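Local coordinates for nuclear fusion protein BIK1 (Saccharomyces cerevisiae, PDB 6FC6), which binds microtubules and is required for nuclear fusion, chromosome disjunction and nuclear segregation during mitosis, here represented by its CAP-Gly domain, at residues F13-I16 with G20-Q23. Sequence-based numbering, arbitrary orientation.
Sequences FIQI and GRGQ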
loop_
_atom_site.group_PDB
_atom_site.type_symbol
_atom_site.label_atom_id
_atom_site.label_comp_id
_atom_site.label_asym_id
_atom_site.label_seq_id
_atom_site.Cartn_x
_atom_site.Cartn_y
_atom_site.Cartn_z
ATOM N N PHE A 13 -2.365 7.689 7.116
ATOM C CA PHE A 13 -2.419 6.439 7.825
ATOM C C PHE A 13 -3.782 5.842 7.788
ATOM O O PHE A 13 -4.749 6.540 7.913
ATOM C CB PHE A 13 -1.949 6.641 9.271
ATOM C CG PHE A 13 -0.483 6.994 9.366
ATOM C CD1 PHE A 13 -0.058 8.278 9.193
ATOM C CD2 PHE A 13 0.473 5.991 9.578
ATOM C CE1 PHE A 13 1.286 8.577 9.257
ATOM C CE2 PHE A 13 1.805 6.296 9.675
ATOM C CZ PHE A 13 2.218 7.581 9.456
ATOM N N ILE A 14 -3.858 4.537 7.610
ATOM C CA ILE A 14 -5.110 3.803 7.622
ATOM C C ILE A 14 -4.988 2.629 8.584
ATOM O O ILE A 14 -3.891 2.159 8.857
ATOM C CB ILE A 14 -5.529 3.279 6.252
ATOM C CG1 ILE A 14 -4.432 2.436 5.568
ATOM C CG2 ILE A 14 -5.951 4.413 5.341
ATOM C CD1 ILE A 14 -4.923 1.773 4.300
ATOM N N GLN A 15 -6.119 2.138 9.060
ATOM C CA GLN A 15 -6.138 1.105 10.086
ATOM C C GLN A 15 -6.641 -0.088 9.368
ATOM O O GLN A 15 -7.809 -0.205 9.113
ATOM C CB GLN A 15 -7.037 1.474 11.276
ATOM C CG GLN A 15 -6.798 0.595 12.499
ATOM C CD GLN A 15 -5.527 0.999 13.255
ATOM O OE1 GLN A 15 -5.268 2.195 13.477
ATOM N NE2 GLN A 15 -4.741 0.014 13.653
ATOM N N ILE A 16 -5.740 -0.955 8.960
ATOM C CA ILE A 16 -6.102 -2.061 8.116
ATOM C C ILE A 16 -6.536 -3.194 9.045
ATOM O O ILE A 16 -5.759 -3.601 9.887
ATOM C CB ILE A 16 -4.940 -2.529 7.263
ATOM C CG1 ILE A 16 -4.450 -1.362 6.392
ATOM C CG2 ILE A 16 -5.352 -3.687 6.375
ATOM C CD1 ILE A 16 -2.974 -1.436 6.100
ATOM N N GLY A 20 -3.051 -3.872 11.090
ATOM C CA GLY A 20 -2.614 -2.796 11.946
ATOM C C GLY A 20 -2.615 -1.466 11.188
ATOM O O GLY A 20 -3.150 -1.351 10.097
ATOM N N ARG A 21 -2.041 -0.460 11.815
ATOM C CA ARG A 21 -1.881 0.855 11.237
ATOM C C ARG A 21 -0.831 0.784 10.109
ATOM O O ARG A 21 0.225 0.212 10.288
ATOM C CB ARG A 21 -1.454 1.796 12.308
ATOM C CG ARG A 21 -1.433 3.263 11.945
ATOM C CD ARG A 21 -1.100 4.045 13.222
ATOM N NE ARG A 21 -1.473 5.454 13.168
ATOM C CZ ARG A 21 -0.630 6.488 13.240
ATOM N NH1 ARG A 21 0.687 6.312 13.367
ATOM N NH2 ARG A 21 -1.122 7.736 13.177
ATOM N N GLY A 22 -1.152 1.337 8.941
ATOM C CA GLY A 22 -0.177 1.438 7.866
ATOM C C GLY A 22 -0.189 2.801 7.185
ATOM O O GLY A 22 -1.242 3.424 7.092
ATOM N N GLN A 23 0.975 3.256 6.737
ATOM C CA GLN A 23 1.055 4.492 5.991
ATOM C C GLN A 23 0.911 4.186 4.474
ATOM O O GLN A 23 1.632 3.369 3.926
ATOM C CB GLN A 23 2.361 5.210 6.262
ATOM C CG GLN A 23 2.346 6.636 5.732
ATOM C CD GLN A 23 3.637 7.370 5.940
ATOM O OE1 GLN A 23 4.653 6.769 6.063
ATOM N NE2 GLN A 23 3.572 8.684 6.000
#
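F13 and R21 meet because their first torsions lean them over the same strip of sheet: the phenyl stands anti to its own carbonyl carbon (chi1 -67°), while R21 runs out with CG opposite the backbone N and stays extended as far as NE. The guanidinium thus comes to lie flat on the ring, planes 8° apart and R21 CZ 4.2 Å from the F13 ring centroid, a cation-pi stack with NH1 shifted toward the rim. Q23, also extended, slides beneath the opposite face; its CG makes a CH-pi contact 4.0 Å from the F13 ring centroid, and its amide plane is nearly parallel to the ring. The far end of Q23 is tied down by NE2 bonding to the carbonyl of G11. F13 is therefore the filling of a three-layer sandwich; an alanine here would probably leave the R21 guanidinium without its stacking surface and free to swing, and Q23 CG without its aromatic cover.

Underneath, the antiparallel hairpin of 13-16 and 20-28 is stitched by paired backbone bonds. I14 and G22 exchange two nearly straight ones, I14 N to G22 O and G22 N to I14 O, both 2.9 Å. At the turn end, I16 N reaches G20 O from above the carbonyl plane, whereas G20 N meets I16 O in plane. On the face of I14 and I16 the partners are glycines: a side-chain carbon on G22 would sit tight against I16 CD1. I14 and I16 themselves are buried, touching A82 and L42.

This edge hairpin of the CAP-Gly domain thus has two characters: buried aliphatic groups on one face, and on the other an arginine whose positive charge is probably stabilised by the electron-rich face of F13, with no carboxylate among its partners across the hairpin.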